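Long-range contacts in 14 kDa fatty acid-binding protein (Schistosoma mansoni, PDB 1VYF), which binds long-chain fatty acids such as oleic and arachidonic acid inside a beta-barrel and may take part in their transport: residues W10-S15 against V38-T43; D114-T119 against R129-L134. All coordinates share one frame; numbering follows the deposited sequence. Where two conformers were deposited one is given.

Contact 1: W10-S15 against V38-T43; sequences WKLSES and VTPTVT
Trp10 and Val42 grip each other through two backbone hydrogen bonds of equal length, Val42 N to Trp10 O and Trp10 N to Val42 O, both 2.8 Å. They form the hydrogen-bonded pair of an antiparallel join between strand 8-16 and strand 41-47 in the beta-barrel of a fatty-acid binding protein, where two helices fill most of the chain between the strands. The first of these bonds is the straighter, 165° at the hydrogen. Trp10 O also receives a CA-H...O contact from Thr41 CA. The Val42 carbonyl oxygen meets the Trp10 ring at its edge and in its plane, 3.6 Å from CD1, while the indole NE1 is hydrogen-bonded to Phe6 O.

Lys11 and Thr41, the neighbouring non-hydrogen-bonded pair, put their side chains on the more exposed face. There CG of Lys11, anti to the backbone N (chi1 -176°), runs past Thr41 OG1 at 3.8 Å. One step on, where 38-40 is no longer strand, Leu12 N still reaches Pro40 O at 3.1 Å, and the bond is almost linear (174°). Beside it the two side chains lie alongside each other and point the same way, on the side of the bound oleic acid near Pro40. Leu12 CB rests 3.8 Å from Pro40 CD, with Leu12 CD2 only slightly farther from that same ring carbon, at 3.9 Å.

Contact 2: D114-T119 against R129-L134; sequences DTMKTT and RNYKRL. With OLA (oleic acid), chain B.
Asp114 meets Arg133 at the open end of the hairpin formed by strands 115-122 and 125-133, neighbours in the barrel of the fatty-acid binding fold. Its carbonyl takes Arg133 N, and its carboxylate OD1 lies in the guanidinium plane, 3.2 Å from Arg133 NE. This salt bridge carries only a weak hydrogen bond, the carboxylate and guanidinium planes standing 71° apart; Arg133 NH2 also binds Gly113 O and Ser5 O. Thr115 then turns its CG2 to Asn130 OD1 on the outer face. Met116 exchanges two backbone bonds with Tyr131, the shorter being Tyr131 N to Met116 O at 2.8 Å. On the inner face its chain, bent at chi3 (86°), lays CE over one face of the Tyr131 ring, a CH-pi contact 4.2 Å from the centroid. Lys117 passes CB and CG beside Asn130 OD1, while Asn130 ND2 is hydrogen-bonded to Glu14. Thr118 N binds Arg129 O at 2.8 Å, and Thr118 OG1 comes obliquely to Tyr131 CE1 at 3.6 Å. Beyond them lies the carboxyl group of the bound oleic acid. Arg129 NE donates to OLA O2 at 2.7 Å, almost straight at 175°, and Tyr131 OH donates to the same oxygen at 2.5 Å, a very short bond. With Arg109 NH2 also bonded to the ligand, two arginines and a phenol gather round one carboxyl group, which would probably favour its ionised form.

Both contacts are antiparallel joins in one sheet, and strands 8-16 and 125-133, one from each, are neighbours in it. Glu14 O with Asn130 N, and Ser13 N with Asn130 O, are probable backbone hydrogen bonds between the two contacts; Ser13 and Glu14 both face Asn130, a classic beta bulge. Each contact is partly buried, with one face inward and one toward solvent. They differ in what the inward face offers. Contact 1 presents Leu12, Pro40 and Val42, apolar groups beside the ligand or its binding residues, whereas contact 2, besides the apolar Met116, supplies Arg129 and Tyr131 for the carboxyl end. At the surface, contact 2 has a charged pair, while contact 1 brings lysine methylenes against threonine.

Contact 1: W10-S15 against V38-T43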
loop_
_atom_site.group_PDB
_atom_site.type_symbol
_atom_site.label_atom_id
_atom_site.label_comp_id
_atom_site.label_asym_id
_atom_site.label_seq_id
_atom_site.Cartn_x
_atom_site.Cartn_y
_atom_site.Cartn_z
ATOM N N TRP A 10 10.250 4.256 -4.536
ATOM C CA TRP A 10 9.638 3.342 -5.502
ATOM C C TRP A 10 8.595 4.119 -6.290
ATOM O O TRP A 10 7.937 4.949 -5.714
ATOM C CB TRP A 10 8.944 2.168 -4.765
ATOM C CG TRP A 10 9.877 1.346 -3.951
ATOM C CD1 TRP A 10 10.244 1.564 -2.642
ATOM C CD2 TRP A 10 10.564 0.163 -4.361
ATOM N NE1 TRP A 10 11.128 0.598 -2.239
ATOM C CE2 TRP A 10 11.355 -0.264 -3.278
ATOM C CE3 TRP A 10 10.593 -0.587 -5.544
ATOM C CZ2 TRP A 10 12.157 -1.413 -3.339
ATOM C CZ3 TRP A 10 11.367 -1.722 -5.595
ATOM C CH2 TRP A 10 12.148 -2.120 -4.503
ATOM N N LYS A 11 8.483 3.896 -7.598
ATOM C CA LYS A 11 7.467 4.569 -8.387
ATOM C C LYS A 11 6.624 3.518 -9.107
ATOM O O LYS A 11 7.142 2.556 -9.675
ATOM C CB LYS A 11 8.084 5.587 -9.365
ATOM C CG LYS A 11 7.045 6.405 -10.158
ATOM C CD LYS A 11 7.713 7.383 -11.145
ATOM C CE LYS A 11 6.757 8.469 -11.605
ATOM N NZ LYS A 11 7.499 9.730 -11.926
ATOM N N LEU A 12 5.311 3.698 -9.043
ATOM C CA LEU A 12 4.367 2.823 -9.733
ATOM C C LEU A 12 4.676 2.779 -11.206
ATOM O O LEU A 12 4.718 3.848 -11.823
ATOM C CB LEU A 12 2.920 3.322 -9.603
ATOM C CG LEU A 12 1.878 2.366 -10.220
ATOM C CD1 LEU A 12 1.693 1.126 -9.340
ATOM C CD2 LEU A 12 0.585 3.101 -10.364
ATOM N N SER A 13 4.859 1.562 -11.727
ATOM C CA SER A 13 5.111 1.291 -13.168
ATOM C C SER A 13 3.973 0.649 -13.912
ATOM O O SER A 13 3.758 0.967 -15.096
ATOM C CB SER A 13 6.391 0.461 -13.370
ATOM O OG SER A 13 6.361 -0.816 -12.744
ATOM N N GLU A 14 3.232 -0.246 -13.246
ATOM C CA GLU A 14 2.099 -0.933 -13.857
ATOM C C GLU A 14 1.020 -1.291 -12.857
ATOM O O GLU A 14 1.323 -1.666 -11.712
ATOM C CB GLU A 14 2.488 -2.264 -14.486
ATOM C CG GLU A 14 3.791 -2.348 -15.210
ATOM C CD GLU A 14 4.094 -3.795 -15.489
ATOM O OE1 GLU A 14 4.682 -4.479 -14.618
ATOM O OE2 GLU A 14 3.639 -4.259 -16.551
ATOM N N SER A 15 -0.217 -1.279 -13.334
ATOM C CA SER A 15 -1.361 -1.616 -12.520
ATOM C C SER A 15 -2.294 -2.552 -13.305
ATOM O O SER A 15 -2.643 -2.258 -14.445
ATOM C CB SER A 15 -2.097 -0.347 -12.157
ATOM O OG SER A 15 -3.081 -0.625 -11.209
ATOM N N VAL A 38 -3.132 8.326 -11.568
ATOM C CA VAL A 38 -1.909 8.814 -10.915
ATOM C C VAL A 38 -0.933 7.682 -10.689
ATOM O O VAL A 38 -1.316 6.531 -10.478
ATOM C CB VAL A 38 -2.129 9.528 -9.543
ATOM C CG1 VAL A 38 -2.890 10.813 -9.731
ATOM C CG2 VAL A 38 -2.793 8.598 -8.516
ATOM N N THR A 39 0.341 8.054 -10.706
ATOM C CA THR A 39 1.432 7.117 -10.494
ATOM C C THR A 39 2.230 7.632 -9.305
ATOM O O THR A 39 3.070 8.532 -9.423
ATOM C CB THR A 39 2.297 6.996 -11.749
ATOM O OG1 THR A 39 2.646 8.295 -12.197
ATOM C CG2 THR A 39 1.502 6.445 -12.884
ATOM N N PRO A 40 1.925 7.109 -8.124
ATOM C CA PRO A 40 2.580 7.583 -6.921
ATOM C C PRO A 40 4.016 7.135 -6.799
ATOM O O PRO A 40 4.412 6.140 -7.378
ATOM C CB PRO A 40 1.740 6.942 -5.806
ATOM C CG PRO A 40 0.532 6.554 -6.457
ATOM C CD PRO A 40 0.930 6.073 -7.819
ATOM N N THR A 41 4.768 7.879 -6.006
ATOM C CA THR A 41 6.055 7.476 -5.485
ATOM C C THR A 41 5.952 7.136 -3.994
ATOM O O THR A 41 5.338 7.849 -3.230
ATOM C CB THR A 41 7.034 8.606 -5.727
ATOM O OG1 THR A 41 7.311 8.667 -7.126
ATOM C CG2 THR A 41 8.414 8.334 -5.095
ATOM N N VAL A 42 6.536 6.011 -3.599
ATOM C CA VAL A 42 6.447 5.489 -2.235
ATOM C C VAL A 42 7.876 5.391 -1.654
ATOM O O VAL A 42 8.785 4.887 -2.276
ATOM C CB VAL A 42 5.706 4.145 -2.183
ATOM C CG1 VAL A 42 5.640 3.591 -0.774
ATOM C CG2 VAL A 42 4.281 4.298 -2.710
ATOM N N THR A 43 8.060 5.938 -0.470
ATOM C CA THR A 43 9.348 5.935 0.205
ATOM C C THR A 43 9.216 5.136 1.497
ATOM O O THR A 43 8.325 5.382 2.291
ATOM C CB THR A 43 9.789 7.382 0.514
ATOM O OG1 THR A 43 9.878 8.154 -0.694
ATOM C CG2 THR A 43 11.201 7.445 1.112
#

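Contact 2: D114-T119 against R129-L134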
loop_
_atom_site.group_PDB
_atom_site.type_symbol
_atom_site.label_atom_id
_atom_site.label_comp_id
_atom_site.label_asym_id
_atom_site.label_seq_id
_atom_site.Cartn_x
_atom_site.Cartn_y
_atom_site.Cartn_z
ATOM N N ASP A 114 14.698 -5.140 -8.218
ATOM C CA ASP A 114 14.220 -3.797 -8.487
ATOM C C ASP A 114 12.731 -3.653 -8.669
ATOM O O ASP A 114 12.302 -2.579 -9.083
ATOM C CB ASP A 114 14.946 -3.198 -9.682
ATOM C CG ASP A 114 16.406 -2.954 -9.375
ATOM O OD1 ASP A 114 16.761 -2.688 -8.182
ATOM O OD2 ASP A 114 17.255 -3.037 -10.264
ATOM N N THR A 115 11.976 -4.698 -8.339
ATOM C CA THR A 115 10.507 -4.662 -8.301
ATOM C C THR A 115 9.910 -4.840 -6.919
ATOM O O THR A 115 10.241 -5.785 -6.240
ATOM C CB THR A 115 9.951 -5.785 -9.229
ATOM O OG1 THR A 115 10.475 -5.606 -10.571
ATOM C CG2 THR A 115 8.445 -5.690 -9.430
ATOM N N MET A 116 8.982 -3.961 -6.539
ATOM C CA MET A 116 8.106 -4.229 -5.431
ATOM C C MET A 116 6.744 -4.506 -6.025
ATOM O O MET A 116 6.187 -3.659 -6.740
ATOM C CB MET A 116 8.029 -3.051 -4.453
ATOM C CG MET A 116 7.003 -3.306 -3.330
ATOM S SD MET A 116 7.010 -2.061 -2.110
ATOM C CE MET A 116 5.914 -0.910 -2.869
ATOM N N LYS A 117 6.267 -5.719 -5.788
ATOM C CA LYS A 117 4.971 -6.155 -6.267
ATOM C C LYS A 117 4.003 -5.942 -5.147
ATOM O O LYS A 117 4.205 -6.456 -4.062
ATOM C CB LYS A 117 4.999 -7.621 -6.654
ATOM C CG LYS A 117 3.611 -8.125 -7.092
ATOM C CD LYS A 117 3.600 -9.522 -7.667
ATOM C CE LYS A 117 4.143 -10.557 -6.733
ATOM N NZ LYS A 117 4.210 -11.884 -7.407
ATOM N N THR A 118 2.931 -5.225 -5.412
ATOM C CA THR A 118 1.899 -4.977 -4.373
ATOM C C THR A 118 0.610 -5.691 -4.791
ATOM O O THR A 118 0.019 -5.323 -5.810
ATOM C CB THR A 118 1.681 -3.468 -4.256
ATOM O OG1 THR A 118 2.897 -2.855 -3.791
ATOM C CG2 THR A 118 0.615 -3.094 -3.210
ATOM N N THR A 119 0.188 -6.723 -4.050
ATOM C CA THR A 119 -1.040 -7.444 -4.389
ATOM C C THR A 119 -2.134 -6.941 -3.476
ATOM O O THR A 119 -1.952 -6.932 -2.267
ATOM C CB THR A 119 -0.811 -8.936 -4.259
ATOM O OG1 THR A 119 0.214 -9.351 -5.172
ATOM C CG2 THR A 119 -2.018 -9.730 -4.680
ATOM N N ARG A 129 -0.110 -4.395 -8.524
ATOM C CA ARG A 129 0.557 -3.161 -8.889
ATOM C C ARG A 129 2.055 -3.281 -8.671
ATOM O O ARG A 129 2.518 -3.555 -7.568
ATOM C CB ARG A 129 0.003 -2.010 -8.069
ATOM C CG ARG A 129 -1.430 -1.690 -8.432
ATOM C CD ARG A 129 -2.204 -1.047 -7.315
ATOM N NE ARG A 129 -1.766 0.304 -6.977
ATOM C CZ ARG A 129 -1.974 1.373 -7.736
ATOM N NH1 ARG A 129 -1.569 2.544 -7.305
ATOM N NH2 ARG A 129 -2.624 1.291 -8.903
ATOM N N ASN A 130 2.805 -3.102 -9.753
ATOM C CA ASN A 130 4.263 -3.212 -9.732
ATOM C C ASN A 130 4.889 -1.827 -9.605
ATOM O O ASN A 130 4.512 -0.892 -10.314
ATOM C CB ASN A 130 4.775 -3.875 -11.029
ATOM C CG ASN A 130 4.624 -5.386 -11.014
ATOM O OD1 ASN A 130 4.585 -6.030 -9.943
ATOM N ND2 ASN A 130 4.448 -5.959 -12.195
ATOM N N TYR A 131 5.858 -1.708 -8.710
ATOM C CA TYR A 131 6.640 -0.494 -8.510
ATOM C C TYR A 131 8.096 -0.803 -8.854
ATOM O O TYR A 131 8.571 -1.889 -8.583
ATOM C CB TYR A 131 6.594 -0.067 -7.034
ATOM C CG TYR A 131 5.271 0.456 -6.561
ATOM C CD1 TYR A 131 4.180 -0.420 -6.358
ATOM C CD2 TYR A 131 5.079 1.831 -6.324
ATOM C CE1 TYR A 131 2.958 0.053 -5.880
ATOM C CE2 TYR A 131 3.834 2.321 -5.873
ATOM C CZ TYR A 131 2.790 1.441 -5.667
ATOM O OH TYR A 131 1.615 1.970 -5.215
ATOM N N LYS A 132 8.777 0.150 -9.490
ATOM C CA LYS A 132 10.204 0.078 -9.768
ATOM C C LYS A 132 10.949 0.898 -8.758
ATOM O O LYS A 132 10.520 1.989 -8.356
ATOM C CB LYS A 132 10.528 0.592 -11.186
ATOM C CG LYS A 132 9.718 -0.105 -12.264
ATOM C CD LYS A 132 10.316 0.062 -13.688
ATOM C CE LYS A 132 10.066 1.437 -14.270
ATOM N NZ LYS A 132 11.297 2.007 -14.943
ATOM N N ARG A 133 12.100 0.393 -8.357
ATOM C CA ARG A 133 12.964 1.084 -7.395
ATOM C C ARG A 133 13.594 2.290 -8.120
ATOM O O ARG A 133 14.094 2.156 -9.222
ATOM C CB ARG A 133 14.048 0.107 -6.905
ATOM C CG ARG A 133 15.073 0.684 -5.967
ATOM C CD ARG A 133 16.264 -0.251 -5.760
ATOM N NE ARG A 133 15.900 -1.577 -5.270
ATOM C CZ ARG A 133 15.682 -1.882 -3.988
ATOM N NH1 ARG A 133 15.726 -0.940 -3.052
ATOM N NH2 ARG A 133 15.388 -3.135 -3.630
ATOM N N LEU A 134 13.564 3.450 -7.497
ATOM C CA LEU A 134 14.179 4.632 -8.064
ATOM C C LEU A 134 15.670 4.777 -7.710
ATOM O O LEU A 134 16.157 4.322 -6.662
ATOM C CB LEU A 134 13.434 5.899 -7.652
ATOM C CG LEU A 134 12.044 6.095 -8.239
ATOM C CD1 LEU A 134 11.403 7.291 -7.607
ATOM C CD2 LEU A 134 12.042 6.286 -9.757
HETATM C C1 OLA B . -0.766 0.429 -3.466
HETATM O O1 OLA B . 0.092 0.653 -2.626
HETATM O O2 OLA B . -0.371 0.538 -4.726
HETATM C C2 OLA B . -2.203 -0.022 -3.201
HETATM C C3 OLA B . -2.917 0.450 -1.924
HETATM C C4 OLA B . -4.339 1.013 -2.197
HETATM C C5 OLA B . -5.511 0.302 -1.505
HETATM C C6 OLA B . -6.860 0.540 -2.200
HETATM C C7 OLA B . -7.597 1.804 -1.779
HETATM C C8 OLA B . -7.223 3.025 -2.614
HETATM C C9 OLA B . -8.425 3.661 -3.273
HETATM C C10 OLA B . -8.327 4.679 -4.142
HETATM C C11 OLA B . -7.013 5.298 -4.574
HETATM C C12 OLA B . -7.077 6.827 -4.598
HETATM C C13 OLA B . -5.890 7.469 -5.332
HETATM C C14 OLA B . -4.552 7.385 -4.588
HETATM C C15 OLA B . -3.695 6.186 -5.012
HETATM C C16 OLA B . -2.620 5.861 -3.969
HETATM C C17 OLA B . -2.700 4.418 -3.457
HETATM C C18 OLA B . -1.845 3.521 -4.317
#